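PDB 7A0H: F-actin-capping protein subunit alpha from Plasmodium berghei, which probably binds the fast-growing barbed ends of actin filaments and blocks subunit exchange there without severing them. Local coordinates for residues A[50-53]-A[54-58]; A[116-119]-A[120-124]; A[145-149]-A[150-154]. All blocks are in the same frame, centred on the assembly; numbering follows the deposited sequence.

Contact 1 of 3, residues A[50-53]-A[54-58]; sequences SKYN and EDNYI
Lys51 and Asp55, one helical turn apart, form a salt bridge in which NZ of Lys51 meets OD1 of Asp55 at 2.8 Å on the syn lone pair of that oxygen. A weaker branch of the same ammonium reaches OD2 of Asp55, so the carboxylate is gripped unevenly. The lysine chain is bent at its second and fourth torsions, which brings its charged end back to the aspartate.

Beneath the bridge, Asp55 N is bonded to Lys51 O at 2.8 Å, and Glu54 N to Ser50 O at 2.9 Å. Tyr52 O accepts ND2 of Asn56 at 2.9 Å. The same ND2 lies 3.5 Å above the plane of the Tyr52 ring, over its centre, with amide and ring planes 53° apart, so one nitrogen donates to the carbonyl and also packs over the ring face. Because CG of Tyr52 is anti to the backbone N (chi1 -180°), the ring comes under that amide.

The carbonyl of Asn53 takes Asn56 N at 3.2 Å, well above its plane, and more weakly Ile58 N at 3.4 Å. The polar ends of other side chains are satisfied farther off: OE2 of Glu54 by Tyr80 and Lys75, OG of Ser50 by Asp47 O.

Tyr57 has a positive phi, and its N bonds weakly to Glu54 O at 3.3 Å. This 5-to-2 bond, together with the weak 6-to-1 bond from Ile58 N to Asn53 O, defines a Schellman motif that closes helix 39-55 and leads the chain into strand 58-62.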
loop_
_atom_site.group_PDB
_atom_site.type_symbol
_atom_site.label_atom_id
_atom_site.label_comp_id
_atom_site.label_asym_id
_atom_site.label_seq_id
_atom_site.Cartn_x
_atom_site.Cartn_y
_atom_site.Cartn_z
ATOM N N SER A 50 -5.476 16.827 -10.538
ATOM C CA SER A 50 -5.903 17.997 -9.800
ATOM C C SER A 50 -6.810 17.598 -8.646
ATOM O O SER A 50 -6.742 18.183 -7.576
ATOM C CB SER A 50 -6.598 18.973 -10.734
ATOM O OG SER A 50 -7.772 18.386 -11.295
ATOM N N LYS A 51 -7.685 16.634 -8.854
ATOM C CA LYS A 51 -8.576 16.212 -7.790
ATOM C C LYS A 51 -7.796 15.494 -6.708
ATOM O O LYS A 51 -8.030 15.695 -5.509
ATOM C CB LYS A 51 -9.660 15.314 -8.362
ATOM C CG LYS A 51 -10.651 14.778 -7.333
ATOM C CD LYS A 51 -11.577 15.860 -6.808
ATOM C CE LYS A 51 -12.791 15.273 -6.077
ATOM N NZ LYS A 51 -12.451 14.861 -4.687
ATOM N N TYR A 52 -6.944 14.573 -7.119
ATOM C CA TYR A 52 -5.988 13.983 -6.200
ATOM C C TYR A 52 -5.287 15.040 -5.350
ATOM O O TYR A 52 -5.183 14.905 -4.122
ATOM C CB TYR A 52 -4.989 13.184 -7.041
ATOM C CG TYR A 52 -3.967 12.530 -6.239
ATOM C CD1 TYR A 52 -4.207 11.305 -5.664
ATOM C CD2 TYR A 52 -2.760 13.165 -5.993
ATOM C CE1 TYR A 52 -3.259 10.699 -4.877
ATOM C CE2 TYR A 52 -1.805 12.578 -5.200
ATOM C CZ TYR A 52 -2.056 11.339 -4.649
ATOM O OH TYR A 52 -1.086 10.730 -3.886
ATOM N N ASN A 53 -4.773 16.099 -5.988
ATOM C CA ASN A 53 -4.074 17.153 -5.258
ATOM C C ASN A 53 -5.017 17.826 -4.273
ATOM O O ASN A 53 -4.644 18.174 -3.158
ATOM C CB ASN A 53 -3.531 18.222 -6.230
ATOM C CG ASN A 53 -2.203 17.849 -6.842
ATOM O OD1 ASN A 53 -1.670 16.786 -6.545
ATOM N ND2 ASN A 53 -1.668 18.706 -7.737
ATOM N N GLU A 54 -6.237 18.042 -4.684
ATOM C CA GLU A 54 -7.165 18.700 -3.792
ATOM C C GLU A 54 -7.472 17.802 -2.622
ATOM O O GLU A 54 -7.504 18.275 -1.474
ATOM C CB GLU A 54 -8.406 19.098 -4.575
ATOM C CG GLU A 54 -8.037 20.183 -5.596
ATOM C CD GLU A 54 -9.151 20.462 -6.585
ATOM O OE1 GLU A 54 -10.182 19.758 -6.527
ATOM O OE2 GLU A 54 -9.016 21.421 -7.381
ATOM N N ASP A 55 -7.638 16.494 -2.886
ATOM C CA ASP A 55 -7.939 15.538 -1.838
ATOM C C ASP A 55 -6.830 15.429 -0.802
ATOM O O ASP A 55 -7.028 14.804 0.243
ATOM C CB ASP A 55 -8.235 14.175 -2.436
ATOM C CG ASP A 55 -9.559 14.170 -3.129
ATOM O OD1 ASP A 55 -10.217 15.237 -3.080
ATOM O OD2 ASP A 55 -9.964 13.139 -3.679
ATOM N N ASN A 56 -5.626 15.894 -1.105
ATOM C CA ASN A 56 -4.520 15.646 -0.198
ATOM C C ASN A 56 -3.903 16.935 0.285
ATOM O O ASN A 56 -2.792 16.902 0.831
ATOM C CB ASN A 56 -3.470 14.768 -0.856
ATOM C CG ASN A 56 -3.934 13.321 -0.969
ATOM O OD1 ASN A 56 -4.073 12.628 0.064
ATOM N ND2 ASN A 56 -4.252 12.883 -2.199
ATOM N N TYR A 57 -4.569 18.081 0.096
ATOM C CA TYR A 57 -4.069 19.304 0.699
ATOM C C TYR A 57 -2.597 19.412 0.369
ATOM O O TYR A 57 -1.762 19.591 1.264
ATOM C CB TYR A 57 -4.275 19.337 2.235
ATOM C CG TYR A 57 -5.739 19.301 2.579
ATOM C CD1 TYR A 57 -6.491 20.459 2.643
ATOM C CD2 TYR A 57 -6.360 18.109 2.782
ATOM C CE1 TYR A 57 -7.851 20.405 2.870
ATOM C CE2 TYR A 57 -7.705 18.048 3.035
ATOM C CZ TYR A 57 -8.432 19.193 3.105
ATOM O OH TYR A 57 -9.753 19.120 3.339
ATOM N N ILE A 58 -2.298 19.252 -0.911
ATOM C CA ILE A 58 -0.954 19.370 -1.466
ATOM C C ILE A 58 -0.498 20.819 -1.343
ATOM O O ILE A 58 -1.234 21.759 -1.666
ATOM C CB ILE A 58 -0.960 18.922 -2.946
ATOM C CG1 ILE A 58 -1.035 17.390 -3.103
ATOM C CG2 ILE A 58 0.215 19.482 -3.775
ATOM C CD1 ILE A 58 -0.181 16.685 -2.187
#

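Contact 2 of 3, residues A[116-119]-A[120-124]; sequences YRVA and CNNKL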
loop_
_atom_site.group_PDB
_atom_site.type_symbol
_atom_site.label_atom_id
_atom_site.label_comp_id
_atom_site.label_asym_id
_atom_site.label_seq_id
_atom_site.Cartn_x
_atom_site.Cartn_y
_atom_site.Cartn_z
ATOM N N TYR A 116 -12.796 37.822 11.784
ATOM C CA TYR A 116 -12.687 36.486 12.355
ATOM C C TYR A 116 -11.532 35.711 11.738
ATOM O O TYR A 116 -10.743 35.090 12.464
ATOM C CB TYR A 116 -14.009 35.781 12.125
ATOM C CG TYR A 116 -15.088 36.076 13.152
ATOM C CD1 TYR A 116 -15.160 35.375 14.348
ATOM C CD2 TYR A 116 -16.015 37.063 12.939
ATOM C CE1 TYR A 116 -16.171 35.613 15.292
ATOM C CE2 TYR A 116 -17.010 37.311 13.853
ATOM C CZ TYR A 116 -17.065 36.587 15.038
ATOM O OH TYR A 116 -18.027 36.817 15.939
ATOM N N ARG A 117 -11.413 35.760 10.384
ATOM C CA ARG A 117 -10.385 34.999 9.661
ATOM C C ARG A 117 -9.003 35.482 10.058
ATOM O O ARG A 117 -8.070 34.675 10.268
ATOM C CB ARG A 117 -10.594 35.139 8.121
ATOM C CG ARG A 117 -9.721 34.098 7.247
ATOM C CD ARG A 117 -9.482 34.549 5.771
ATOM N NE ARG A 117 -8.603 35.704 5.778
ATOM C CZ ARG A 117 -7.294 35.673 6.005
ATOM N NH1 ARG A 117 -6.644 34.528 6.194
ATOM N NH2 ARG A 117 -6.646 36.823 6.007
ATOM N N VAL A 118 -8.840 36.798 10.111
ATOM C CA VAL A 118 -7.524 37.335 10.453
ATOM C C VAL A 118 -7.140 36.847 11.852
ATOM O O VAL A 118 -6.023 36.332 12.053
ATOM C CB VAL A 118 -7.504 38.855 10.352
ATOM C CG1 VAL A 118 -6.274 39.406 10.973
ATOM C CG2 VAL A 118 -7.547 39.347 8.788
ATOM N N ALA A 119 -8.077 36.979 12.826
ATOM C CA ALA A 119 -7.796 36.567 14.199
ATOM C C ALA A 119 -7.520 35.064 14.262
ATOM O O ALA A 119 -6.581 34.597 14.932
ATOM C CB ALA A 119 -8.993 36.892 15.119
ATOM N N CYS A 120 -8.369 34.270 13.624
ATOM C CA CYS A 120 -8.062 32.854 13.633
ATOM C C CYS A 120 -6.731 32.558 12.955
ATOM O O CYS A 120 -6.007 31.670 13.404
ATOM C CB CYS A 120 -9.129 32.074 12.972
ATOM S SG CYS A 120 -10.716 31.944 13.861
ATOM N N ASN A 121 -6.348 33.364 11.966
ATOM C CA ASN A 121 -5.084 33.149 11.274
ATOM C C ASN A 121 -3.907 33.403 12.212
ATOM O O ASN A 121 -2.940 32.623 12.258
ATOM C CB ASN A 121 -5.000 34.089 10.049
ATOM C CG ASN A 121 -3.640 34.065 9.416
ATOM O OD1 ASN A 121 -3.311 33.111 8.727
ATOM N ND2 ASN A 121 -2.808 35.052 9.726
ATOM N N ASN A 122 -3.940 34.535 12.926
ATOM C CA ASN A 122 -2.856 34.869 13.859
ATOM C C ASN A 122 -2.693 33.851 14.973
ATOM O O ASN A 122 -1.564 33.494 15.331
ATOM C CB ASN A 122 -3.112 36.227 14.509
ATOM C CG ASN A 122 -3.255 37.283 13.475
ATOM O OD1 ASN A 122 -2.914 37.017 12.303
ATOM N ND2 ASN A 122 -3.740 38.444 13.849
ATOM N N LYS A 123 -3.801 33.360 15.522
ATOM C CA LYS A 123 -3.671 32.391 16.608
ATOM C C LYS A 123 -3.149 31.049 16.057
ATOM O O LYS A 123 -2.369 30.365 16.736
ATOM C CB LYS A 123 -5.030 32.106 17.245
ATOM C CG LYS A 123 -5.688 33.252 17.997
ATOM C CD LYS A 123 -4.703 34.059 18.803
ATOM C CE LYS A 123 -5.420 35.284 19.491
ATOM N NZ LYS A 123 -4.353 36.039 20.257
ATOM N N LEU A 124 -3.576 30.678 14.815
ATOM C CA LEU A 124 -3.099 29.435 14.168
ATOM C C LEU A 124 -1.621 29.516 13.939
ATOM O O LEU A 124 -0.867 28.642 14.338
ATOM C CB LEU A 124 -3.789 29.178 12.845
ATOM C CG LEU A 124 -3.602 27.762 12.232
ATOM C CD1 LEU A 124 -4.232 26.593 13.046
ATOM C CD2 LEU A 124 -4.241 27.777 10.800
HETATM O O HOH W 1 -4.560 32.631 6.495
#
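Val118 and Asn122 run alongside each other off helix 112-131, with CG1 of Val118 4.0 Å from ND2 of Asn122. Behind them runs the regular ladder of i to i+4 bonds: Asn122 N to Val118 O at 2.9 Å, Cys120 N to Tyr116 O at 2.8 Å, and matching bonds from Asn121 and Lys123.

One turn apart, Arg117 and Asn121 meet mainly through a water. It donates to OD1 of Asn121 at 2.6 Å and accepts a weak bond from NH1 of Arg117 at 2.8 Å, sitting at the guanidinium edge in its plane. CG of Asn121 stands anti to the backbone N (chi1 171°), which carries the amide to the arginine side. The other end of that amide is also held, since ND2 of Asn121 donates to OD1 of Asn122 at 3.2 Å.

In the next shell, Asn84 bonds to both NH1 of Arg117 and OD1 of Asn121. Val162 O takes NH1 of Arg117 as well, and Glu114 makes a salt bridge to its NE. Cys120 packs on Leu173 and Leu175 of the long sheet.

The chemistry implies a buried polar network rather than a direct pair: water and Asn84 both join arginine to asparagine, and bonds at both ends of the Asn121 amide fix its rotation.

Contact 3 of 3, residues A[145-149]-A[150-154]; sequences TVNIG and SKHGL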
loop_
_atom_site.group_PDB
_atom_site.type_symbol
_atom_site.label_atom_id
_atom_site.label_comp_id
_atom_site.label_asym_id
_atom_site.label_seq_id
_atom_site.Cartn_x
_atom_site.Cartn_y
_atom_site.Cartn_z
ATOM N N THR A 145 22.097 19.771 18.740
ATOM C CA THR A 145 23.505 19.824 18.357
ATOM C C THR A 145 23.651 20.166 16.863
ATOM O O THR A 145 22.690 20.501 16.165
ATOM C CB THR A 145 24.177 18.494 18.732
ATOM O OG1 THR A 145 25.586 18.571 18.491
ATOM C CG2 THR A 145 23.589 17.324 17.925
ATOM N N VAL A 146 24.882 20.078 16.379
ATOM C CA VAL A 146 25.179 20.265 14.967
ATOM C C VAL A 146 24.715 19.064 14.144
ATOM O O VAL A 146 24.828 17.902 14.563
ATOM C CB VAL A 146 26.688 20.500 14.837
ATOM C CG1 VAL A 146 27.411 19.192 15.059
ATOM C CG2 VAL A 146 27.006 21.047 13.525
ATOM N N ASN A 147 24.140 19.344 12.965
ATOM C CA ASN A 147 23.851 18.314 11.965
ATOM C C ASN A 147 25.105 18.063 11.114
ATOM O O ASN A 147 25.763 19.002 10.663
ATOM C CB ASN A 147 22.643 18.711 11.125
ATOM C CG ASN A 147 22.432 17.794 9.952
ATOM O OD1 ASN A 147 22.754 16.615 10.020
ATOM N ND2 ASN A 147 21.908 18.335 8.859
ATOM N N ILE A 148 25.463 16.787 10.964
ATOM C CA ILE A 148 26.751 16.380 10.412
ATOM C C ILE A 148 26.577 15.769 9.019
ATOM O O ILE A 148 25.804 14.825 8.841
ATOM C CB ILE A 148 27.444 15.363 11.350
ATOM C CG1 ILE A 148 27.558 15.931 12.765
ATOM C CG2 ILE A 148 28.763 14.981 10.786
ATOM C CD1 ILE A 148 28.142 14.924 13.769
ATOM N N GLY A 149 27.343 16.263 8.053
ATOM C CA GLY A 149 27.294 15.750 6.693
ATOM C C GLY A 149 26.126 16.288 5.893
ATOM O O GLY A 149 25.116 16.733 6.411
ATOM N N SER A 150 26.271 16.267 4.577
ATOM C CA SER A 150 25.201 16.756 3.722
ATOM C C SER A 150 23.941 15.906 3.858
ATOM O O SER A 150 22.874 16.399 4.256
ATOM C CB SER A 150 25.680 16.756 2.271
ATOM O OG SER A 150 26.388 15.555 1.983
ATOM N N LYS A 151 24.057 14.621 3.513
ATOM C CA LYS A 151 22.917 13.722 3.454
ATOM C C LYS A 151 22.136 13.698 4.756
ATOM O O LYS A 151 20.902 13.740 4.748
ATOM C CB LYS A 151 23.395 12.312 3.102
ATOM C CG LYS A 151 23.901 12.210 1.684
ATOM C CD LYS A 151 24.230 10.808 1.266
ATOM C CE LYS A 151 25.601 10.463 1.679
ATOM N NZ LYS A 151 26.580 11.424 1.139
ATOM N N HIS A 152 22.836 13.602 5.888
ATOM C CA HIS A 152 22.168 13.538 7.184
ATOM C C HIS A 152 21.235 14.729 7.353
ATOM O O HIS A 152 21.567 15.864 7.007
ATOM C CB HIS A 152 23.197 13.506 8.332
ATOM C CG HIS A 152 22.588 13.386 9.703
ATOM N ND1 HIS A 152 22.696 14.373 10.661
ATOM C CD2 HIS A 152 21.876 12.387 10.278
ATOM C CE1 HIS A 152 22.067 13.993 11.759
ATOM N NE2 HIS A 152 21.562 12.791 11.553
ATOM N N GLY A 153 20.040 14.457 7.863
ATOM C CA GLY A 153 19.096 15.494 8.197
ATOM C C GLY A 153 17.794 15.373 7.429
ATOM O O GLY A 153 17.666 14.620 6.461
ATOM N N LEU A 154 16.836 16.162 7.895
ATOM C CA LEU A 154 15.482 16.221 7.387
ATOM C C LEU A 154 15.237 17.597 6.781
ATOM O O LEU A 154 15.801 18.612 7.213
ATOM C CB LEU A 154 14.443 15.985 8.503
ATOM C CG LEU A 154 13.781 14.635 8.808
ATOM C CD1 LEU A 154 12.853 14.819 10.063
ATOM C CD2 LEU A 154 13.011 14.108 7.615
#
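Asn147 and His152 face each other across a surface loop through the ends of their side chains and one backbone carbonyl. The first group of interactions is polar. ND2 of Asn147 donates to O of His152 at 3.1 Å with an N-H...O angle of 153°. That oxygen lies in the amide plane of Asn147, whereas the donor stands well above the carbonyl plane of His152 and so does not use a lone pair. On the other branch, OD1 of Asn147 approaches ND1 of His152 at the ring edge, near the ring plane; their separation of 2.3 Å is too short to be trusted, and the detail of this bond remains doubtful. The asparagine chain reaches both partners because its CG is anti to the backbone N (chi1 171°). Amide and ring planes are turned 55° against each other.

The second group consists of non-bonded contacts. CB of His152 comes to 3.0 Å from Ile148 O, a tight approach, and CG of His152 lies 3.6 Å from that same oxygen. CA of Gly153 is 4.1 Å from ND2 of Asn147.

The third is backbone conformation. Gly149 and Gly153, on either side of the turn at Ser150 to His152, both have positive phi, and the side of Gly153 where a CB would sit faces ND2 of Asn147. Nearby, Asn147 touches Trp135 and His152 touches Thr140.

Since crystal neighbours touch residues 145-151, part of this shape may reflect the lattice. Within the loop, the chemistry implies a turn closed by the amide of Asn147 on the carbonyl of His152, with a ring contact probable in kind but uncertain in detail.

How the contacts relate
All three are local contacts, in series along the chain and not touching. Between nearest atoms, contacts 1 and 2 are about 11 Å apart, contacts 1 and 3 about 17 Å, and contacts 2 and 3 about 20 Å. Contacts 1 and 2 are partly buried, at the end of helix 39-55 and within helix 112-131; contact 3 lies on the surface in the loop before strand 154-167. Strand 170-183 is common ground: side chains of contact 2, Tyr57 and Leu154 all pack on it, and contact 2 also packs on 154-167. Chemistry follows place: an exposed ion pair beside a helix terminus, a partly buried network joined by a water, and an asparagine-to-backbone bond in a loop without regular secondary structure.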